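Local coordinates for protein carbon monoxide dehydrogenase (Thermococcus sp. AM4, PDB 6T7J) that probably catalyses the ferredoxin-linked oxidation of carbon monoxide to carbon dioxide, and is seen here with a broken, nickel-free cluster C, at residues A[189-192]-A[198-201]; A[224-229]-A[560-565]; A[181-186]-A[567-572]. One frame throughout, in Å; residues are numbered along the deposited sequence.

All three contacts are buried, but at different depths: the centre of contact 2 lies about 11 Å from the centre of the chain, against about 22 Å for contact 1 and 21 Å for contact 3. Contacts 2 and 3 both use helix 558-569, the first along its body and the second at its C-terminal end. Contact 1 is local, joining a loop to the helix that follows it, and also borders the second subunit. The chemistry changes with place: paired full charges in contact 1, a hydroxyl on a carboxylate in contact 2, and an indole N-H on a backbone carbonyl in contact 3. Together they illustrate how single polar bonds can join separate elements of a buried helical region.

Contact 1 of 3, residues A[189-192]-A[198-201]; sequences LPRA and CECM
A turn at chi3 (-67°) bends the Arg191 side chain, while Glu199 runs out extended with its CG anti to the backbone N, and the two chains cross at about a right angle to bring guanidinium and carboxylate together. They meet through a single pair of atoms: Arg191 NH1 donates to Glu199 OE2 at 2.7 Å, a salt bridge with a moderately bent N-H...O path. The second carboxylate oxygen stays back, Glu199 OE1 lying 4.1 Å from Arg191 NH1, so this is a one-pronged bridge and not a bidentate clamp. The planes fit this: Glu199 OE2 sits at the edge of the guanidinium, near its plane, but the two flat groups are turned 59° from each other, and NH1 reaches the oxygen from above the carboxylate plane (39° out of it). The other factor is that Glu199 OE1 is engaged in a salt bridge with Arg203.

Arg191 NE in turn forms a salt bridge with Glu196, giving a row of alternating charges, Glu196, Arg191, Glu199 and Arg203, whose outer members should steady the rotation of the inner two. Glu196, Glu199 and Arg203 all belong to the helix that begins just after Ala192, its N-cap residue; Arg191 therefore folds back along the helix it precedes, tying the connecting loop to its own successor.

The loop itself comes from helix 177-186, and the bridge lies against helix 212-242, where Arg191 touches Arg221 and Glu199 touches His218. On the dimer side of helix 193-203, Glu199 packs on Lys365 of the second subunit and Met201 on Met201 of that subunit.

Contact 2 of 3, residues A[224-229]-A[560-565]; sequences LADGWS and AVSIGT
Asp226 and Ser562 mark the nearest backbone approach of two helices, with Asp226 CA 7.4 Å from Ser562 CA, and from Asp226 onward the first helix widens into a pi-type turn. Both side chains point toward the opposite helix, and both reach out in the same way, Asp226 CG and Ser562 OG each lying anti to the backbone N of its residue (chi1 180° and 178°). The hydroxyl of Ser562 donates to the carboxylate, OG to Asp226 OD2 at 2.8 Å, meeting the anti lone pair of Asp226 OD2, the one turned away from the other oxygen. The same OG lies 3.6 Å from Asp226 CB, alongside the side chain it binds.

Helix 558-569 runs between the parallel, neighbouring strands 548-552 and 574-576, and is thus the helix of a beta-alpha-beta crossover in a Rossmann-like sheet; helix 212-242 passes across it. Ser557, just before the helix, and Lys559 in its first turn belong to the broken-cluster pocket, and the Ser562 side chain lies about 10 Å from that cluster.

The buried carboxylate is gripped at both oxygens. Asp226 OD2 also hydrogen-bonds His100 of helix 81-115, and OD1 is hydrogen-bonded to Ser231 OG, five residues on in the same helix, which should hold the group against rotation. Further along the second helix, Thr565 turns its hydroxyl back on its own backbone: Thr565 OG1 donates to Val561 O at 2.8 Å. That oxygen also receives the helical bond from Thr565 N, the two donors arriving from opposite faces of the carbonyl plane.

Contact 3 of 3, residues A[181-186]-A[567-572]; sequences KVWEKA and FVASGV
Trp183 meets helix 558-569 where that helix ends, and the ending starts with Phe567 and Val568, whose carbonyls receive the closing bonds of the last turn. Next comes Ala569, the main partner. Its carbonyl oxygen accepts the indole N-H, Trp183 NE1 to Ala569 O at 2.9 Å, in a nearly straight bond (174°). The oxygen lies in the ring plane, at the edge of the indole, whereas seen from the acceptor the donor stands well above the carbonyl plane. Trp183 CG is anti to the carbonyl carbon (chi1 -60°); this carries the indole toward the other helix, and the turn about chi2 presents its nitrogen edge. Arg179 adds a weak hydrogen bond to the same oxygen.

Ser570 follows, its CA 4.3 Å from Trp183 CZ2 at the ring edge. Its hydroxyl is engaged elsewhere, hydrogen-bonded to Tyr566 O and to the indole nitrogen of Trp228, whose ring also meets Trp183 edge-to-face. Gly571 then leaves the helix with a positive phi (100°) and completes a Schellman motif: Gly571 N bonds Val568 O at 2.7 Å, and Val572 N reaches back to Phe567 O at 3.3 Å. A side chain at Gly571 would be pressed against the carbonyl oxygen of Ser570. Beyond this cap the chain passes to strand 574-576 of the Rossmann-like sheet.

A phenylalanine in place of Trp183 would probably leave Ala569 O without its strong donor and open a gap beside Ser570 and Trp228. The tryptophan is also packed on Leu224 of helix 212-242 and on Leu189 in the loop that follows its own helix.

Contact 1 of 3, residues A[189-192]-A[198-201]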
loop_
_atom_site.group_PDB
_atom_site.type_symbol
_atom_site.label_atom_id
_atom_site.label_comp_id
_atom_site.label_asym_id
_atom_site.label_seq_id
_atom_site.Cartn_x
_atom_site.Cartn_y
_atom_site.Cartn_z
ATOM N N LEU A 189 17.844 1.087 6.972
ATOM C CA LEU A 189 17.475 2.213 7.816
ATOM C C LEU A 189 16.271 2.932 7.218
ATOM O O LEU A 189 16.340 3.381 6.062
ATOM C CB LEU A 189 18.645 3.181 7.974
ATOM C CG LEU A 189 19.740 2.765 8.961
ATOM C CD1 LEU A 189 20.933 3.702 8.871
ATOM C CD2 LEU A 189 19.199 2.717 10.380
ATOM N N PRO A 190 15.162 3.054 7.941
ATOM C CA PRO A 190 13.991 3.739 7.387
ATOM C C PRO A 190 14.182 5.247 7.360
ATOM O O PRO A 190 14.815 5.834 8.240
ATOM C CB PRO A 190 12.864 3.337 8.343
ATOM C CG PRO A 190 13.553 3.081 9.639
ATOM C CD PRO A 190 14.918 2.536 9.300
ATOM N N ARG A 191 13.609 5.874 6.333
ATOM C CA ARG A 191 13.780 7.300 6.082
ATOM C C ARG A 191 12.535 8.115 6.398
ATOM O O ARG A 191 12.611 9.099 7.141
ATOM C CB ARG A 191 14.197 7.515 4.620
ATOM C CG ARG A 191 15.415 6.698 4.211
ATOM C CD ARG A 191 15.393 6.357 2.732
ATOM N NE ARG A 191 14.301 5.449 2.398
ATOM C CZ ARG A 191 14.104 4.926 1.192
ATOM N NH1 ARG A 191 13.080 4.111 0.982
ATOM N NH2 ARG A 191 14.928 5.219 0.195
ATOM N N ALA A 192 11.386 7.738 5.843
ATOM C CA ALA A 192 10.112 8.364 6.173
ATOM C C ALA A 192 9.027 7.307 6.033
ATOM O O ALA A 192 9.007 6.568 5.044
ATOM C CB ALA A 192 9.823 9.566 5.267
ATOM N N CYS A 198 4.650 3.430 0.743
ATOM C CA CYS A 198 4.414 3.666 -0.675
ATOM C C CYS A 198 5.447 2.947 -1.537
ATOM O O CYS A 198 5.122 2.453 -2.623
ATOM C CB CYS A 198 4.409 5.170 -0.947
ATOM S SG CYS A 198 4.674 5.652 -2.655
ATOM N N GLU A 199 6.693 2.852 -1.059
ATOM C CA GLU A 199 7.711 2.133 -1.816
ATOM C C GLU A 199 7.437 0.638 -1.832
ATOM O O GLU A 199 7.751 -0.030 -2.822
ATOM C CB GLU A 199 9.110 2.399 -1.255
ATOM C CG GLU A 199 10.196 1.551 -1.929
ATOM C CD GLU A 199 11.601 2.069 -1.697
ATOM O OE1 GLU A 199 12.561 1.323 -1.990
ATOM O OE2 GLU A 199 11.749 3.217 -1.230
ATOM N N CYS A 200 6.868 0.082 -0.761
ATOM C CA CYS A 200 6.455 -1.316 -0.847
ATOM C C CYS A 200 5.355 -1.476 -1.893
ATOM O O CYS A 200 5.407 -2.383 -2.730
ATOM C CB CYS A 200 5.987 -1.846 0.511
ATOM S SG CYS A 200 7.218 -1.955 1.825
ATOM N N MET A 201 4.365 -0.577 -1.875
ATOM C CA MET A 201 3.305 -0.664 -2.881
ATOM C C MET A 201 3.851 -0.509 -4.299
ATOM O O MET A 201 3.275 -1.050 -5.250
ATOM C CB MET A 201 2.220 0.378 -2.606
ATOM C CG MET A 201 1.408 0.098 -1.348
ATOM S SD MET A 201 0.992 -1.651 -1.165
ATOM C CE MET A 201 -0.159 -1.871 -2.526
#

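Contact 2 of 3, residues A[224-229]-A[560-565]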
loop_
_atom_site.group_PDB
_atom_site.type_symbol
_atom_site.label_atom_id
_atom_site.label_comp_id
_atom_site.label_asym_id
_atom_site.label_seq_id
_atom_site.Cartn_x
_atom_site.Cartn_y
_atom_site.Cartn_z
ATOM N N LEU A 224 10.769 -1.541 10.346
ATOM C CA LEU A 224 11.528 -0.694 11.261
ATOM C C LEU A 224 10.931 0.705 11.333
ATOM O O LEU A 224 10.877 1.307 12.413
ATOM C CB LEU A 224 12.994 -0.640 10.836
ATOM C CG LEU A 224 13.789 -1.923 11.077
ATOM C CD1 LEU A 224 15.236 -1.762 10.626
ATOM C CD2 LEU A 224 13.714 -2.331 12.540
ATOM N N ALA A 225 10.482 1.240 10.192
ATOM C CA ALA A 225 9.750 2.505 10.213
ATOM C C ALA A 225 8.514 2.417 11.100
ATOM O O ALA A 225 8.132 3.405 11.736
ATOM C CB ALA A 225 9.355 2.917 8.795
ATOM N N ASP A 226 7.873 1.249 11.148
ATOM C CA ASP A 226 6.738 1.070 12.050
ATOM C C ASP A 226 7.190 1.046 13.509
ATOM O O ASP A 226 6.805 1.907 14.308
ATOM C CB ASP A 226 5.981 -0.216 11.700
ATOM C CG ASP A 226 4.778 -0.471 12.614
ATOM O OD1 ASP A 226 4.475 0.371 13.488
ATOM O OD2 ASP A 226 4.125 -1.525 12.452
ATOM N N GLY A 227 8.011 0.058 13.871
ATOM C CA GLY A 227 8.231 -0.235 15.279
ATOM C C GLY A 227 9.008 0.846 16.005
ATOM O O GLY A 227 8.633 1.263 17.104
ATOM N N TRP A 228 10.102 1.308 15.408
ATOM C CA TRP A 228 10.994 2.258 16.058
ATOM C C TRP A 228 10.626 3.713 15.784
ATOM O O TRP A 228 11.400 4.610 16.133
ATOM C CB TRP A 228 12.438 1.992 15.629
ATOM C CG TRP A 228 13.050 0.824 16.338
ATOM C CD1 TRP A 228 13.210 -0.440 15.849
ATOM C CD2 TRP A 228 13.575 0.809 17.670
ATOM N NE1 TRP A 228 13.806 -1.240 16.794
ATOM C CE2 TRP A 228 14.039 -0.497 17.922
ATOM C CE3 TRP A 228 13.702 1.775 18.674
ATOM C CZ2 TRP A 228 14.620 -0.863 19.135
ATOM C CZ3 TRP A 228 14.275 1.409 19.879
ATOM C CH2 TRP A 228 14.728 0.102 20.099
ATOM N N SER A 229 9.467 3.970 15.179
ATOM C CA SER A 229 9.066 5.343 14.897
ATOM C C SER A 229 7.562 5.522 15.048
ATOM O O SER A 229 7.105 6.146 16.010
ATOM C CB SER A 229 9.512 5.752 13.493
ATOM O OG SER A 229 9.118 7.080 13.202
ATOM N N ALA A 560 0.196 -7.594 12.724
ATOM C CA ALA A 560 1.011 -8.612 13.380
ATOM C C ALA A 560 2.208 -8.992 12.522
ATOM O O ALA A 560 3.293 -9.269 13.046
ATOM C CB ALA A 560 0.164 -9.844 13.695
ATOM N N VAL A 561 2.034 -9.008 11.198
ATOM C CA VAL A 561 3.155 -9.305 10.311
ATOM C C VAL A 561 4.215 -8.218 10.419
ATOM O O VAL A 561 5.415 -8.508 10.517
ATOM C CB VAL A 561 2.668 -9.478 8.863
ATOM C CG1 VAL A 561 3.839 -9.813 7.950
ATOM C CG2 VAL A 561 1.599 -10.557 8.791
ATOM N N SER A 562 3.792 -6.950 10.413
ATOM C CA SER A 562 4.752 -5.862 10.581
ATOM C C SER A 562 5.460 -5.951 11.930
ATOM O O SER A 562 6.677 -5.735 12.018
ATOM C CB SER A 562 4.054 -4.510 10.435
ATOM O OG SER A 562 4.973 -3.451 10.633
ATOM N N ILE A 563 4.712 -6.270 12.989
ATOM C CA ILE A 563 5.294 -6.349 14.328
ATOM C C ILE A 563 6.332 -7.464 14.392
ATOM O O ILE A 563 7.442 -7.272 14.902
ATOM C CB ILE A 563 4.194 -6.547 15.385
ATOM C CG1 ILE A 563 3.359 -5.276 15.540
ATOM C CG2 ILE A 563 4.803 -6.947 16.719
ATOM C CD1 ILE A 563 2.029 -5.504 16.224
ATOM N N GLY A 564 5.979 -8.649 13.891
ATOM C CA GLY A 564 6.929 -9.748 13.889
ATOM C C GLY A 564 8.157 -9.443 13.057
ATOM O O GLY A 564 9.282 -9.787 13.438
ATOM N N THR A 565 7.965 -8.768 11.919
ATOM C CA THR A 565 9.101 -8.441 11.069
ATOM C C THR A 565 10.036 -7.448 11.748
ATOM O O THR A 565 11.259 -7.592 11.661
ATOM C CB THR A 565 8.623 -7.898 9.722
ATOM O OG1 THR A 565 7.759 -8.857 9.100
ATOM C CG2 THR A 565 9.812 -7.627 8.808
#

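Contact 3 of 3, residues A[181-186]-A[567-572]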
loop_
_atom_site.group_PDB
_atom_site.type_symbol
_atom_site.label_atom_id
_atom_site.label_comp_id
_atom_site.label_asym_id
_atom_site.label_seq_id
_atom_site.Cartn_x
_atom_site.Cartn_y
_atom_site.Cartn_z
ATOM N N LYS A 181 24.118 0.331 13.612
ATOM C CA LYS A 181 25.182 -0.128 12.738
ATOM C C LYS A 181 24.760 -1.366 11.953
ATOM O O LYS A 181 25.108 -1.511 10.774
ATOM C CB LYS A 181 26.434 -0.408 13.567
ATOM C CG LYS A 181 27.655 -0.782 12.754
ATOM C CD LYS A 181 28.039 0.331 11.793
ATOM C CE LYS A 181 28.307 -0.212 10.397
ATOM N NZ LYS A 181 29.486 -1.125 10.367
ATOM N N VAL A 182 24.004 -2.263 12.593
ATOM C CA VAL A 182 23.487 -3.444 11.902
ATOM C C VAL A 182 22.602 -3.030 10.734
ATOM O O VAL A 182 22.792 -3.477 9.593
ATOM C CB VAL A 182 22.724 -4.346 12.889
ATOM C CG1 VAL A 182 21.829 -5.319 12.140
ATOM C CG2 VAL A 182 23.693 -5.089 13.793
ATOM N N TRP A 183 21.615 -2.170 11.003
ATOM C CA TRP A 183 20.702 -1.717 9.960
ATOM C C TRP A 183 21.428 -0.924 8.884
ATOM O O TRP A 183 21.035 -0.967 7.711
ATOM C CB TRP A 183 19.587 -0.872 10.571
ATOM C CG TRP A 183 18.755 -1.592 11.584
ATOM C CD1 TRP A 183 18.437 -2.918 11.589
ATOM C CD2 TRP A 183 18.123 -1.024 12.738
ATOM N NE1 TRP A 183 17.649 -3.212 12.675
ATOM C CE2 TRP A 183 17.442 -2.065 13.397
ATOM C CE3 TRP A 183 18.067 0.265 13.278
ATOM C CZ2 TRP A 183 16.714 -1.858 14.569
ATOM C CZ3 TRP A 183 17.345 0.468 14.443
ATOM C CH2 TRP A 183 16.679 -0.589 15.075
ATOM N N GLU A 184 22.481 -0.189 9.257
ATOM C CA GLU A 184 23.247 0.561 8.269
ATOM C C GLU A 184 24.005 -0.377 7.336
ATOM O O GLU A 184 24.000 -0.188 6.114
ATOM C CB GLU A 184 24.204 1.520 8.975
ATOM C CG GLU A 184 25.095 2.324 8.048
ATOM C CD GLU A 184 26.060 3.213 8.809
ATOM O OE1 GLU A 184 27.004 3.741 8.184
ATOM O OE2 GLU A 184 25.874 3.382 10.033
ATOM N N LYS A 185 24.664 -1.395 7.898
ATOM C CA LYS A 185 25.353 -2.378 7.065
ATOM C C LYS A 185 24.371 -3.115 6.162
ATOM O O LYS A 185 24.663 -3.367 4.987
ATOM C CB LYS A 185 26.127 -3.364 7.944
ATOM C CG LYS A 185 27.332 -3.994 7.258
ATOM C CD LYS A 185 27.354 -5.509 7.433
ATOM C CE LYS A 185 26.518 -6.214 6.368
ATOM N NZ LYS A 185 27.057 -6.013 4.992
ATOM N N ALA A 186 23.194 -3.458 6.692
ATOM C CA ALA A 186 22.175 -4.109 5.876
ATOM C C ALA A 186 21.504 -3.145 4.905
ATOM O O ALA A 186 20.910 -3.592 3.918
ATOM C CB ALA A 186 21.122 -4.762 6.771
ATOM N N PHE A 567 10.311 -7.044 14.993
ATOM C CA PHE A 567 10.969 -7.789 16.057
ATOM C C PHE A 567 12.188 -8.518 15.511
ATOM O O PHE A 567 13.306 -8.339 16.007
ATOM C CB PHE A 567 9.989 -8.764 16.711
ATOM C CG PHE A 567 9.186 -8.154 17.827
ATOM C CD1 PHE A 567 9.624 -7.002 18.459
ATOM C CD2 PHE A 567 7.996 -8.727 18.238
ATOM C CE1 PHE A 567 8.891 -6.434 19.482
ATOM C CE2 PHE A 567 7.257 -8.162 19.263
ATOM C CZ PHE A 567 7.706 -7.015 19.885
ATOM N N VAL A 568 11.996 -9.312 14.453
ATOM C CA VAL A 568 13.124 -9.983 13.807
ATOM C C VAL A 568 14.226 -8.978 13.489
ATOM O O VAL A 568 15.387 -9.158 13.876
ATOM C CB VAL A 568 12.659 -10.728 12.543
ATOM C CG1 VAL A 568 13.858 -11.195 11.733
ATOM C CG2 VAL A 568 11.774 -11.911 12.915
ATOM N N ALA A 569 13.864 -7.882 12.817
ATOM C CA ALA A 569 14.846 -6.881 12.410
ATOM C C ALA A 569 15.523 -6.224 13.604
ATOM O O ALA A 569 16.663 -5.761 13.489
ATOM C CB ALA A 569 14.176 -5.821 11.535
ATOM N N SER A 570 14.842 -6.159 14.747
ATOM C CA SER A 570 15.462 -5.679 15.974
ATOM C C SER A 570 16.380 -6.715 16.607
ATOM O O SER A 570 17.025 -6.414 17.616
ATOM C CB SER A 570 14.387 -5.257 16.977
ATOM O OG SER A 570 13.477 -4.347 16.387
ATOM N N GLY A 571 16.448 -7.920 16.048
ATOM C CA GLY A 571 17.391 -8.923 16.488
ATOM C C GLY A 571 16.856 -9.990 17.416
ATOM O O GLY A 571 17.655 -10.763 17.956
ATOM N N VAL A 572 15.542 -10.074 17.620
ATOM C CA VAL A 572 14.965 -11.058 18.529
ATOM C C VAL A 572 14.425 -12.233 17.727
ATOM O O VAL A 572 13.728 -12.050 16.720
ATOM C CB VAL A 572 13.871 -10.444 19.425
ATOM C CG1 VAL A 572 12.910 -9.616 18.634
ATOM C CG2 VAL A 572 13.111 -11.529 20.155
#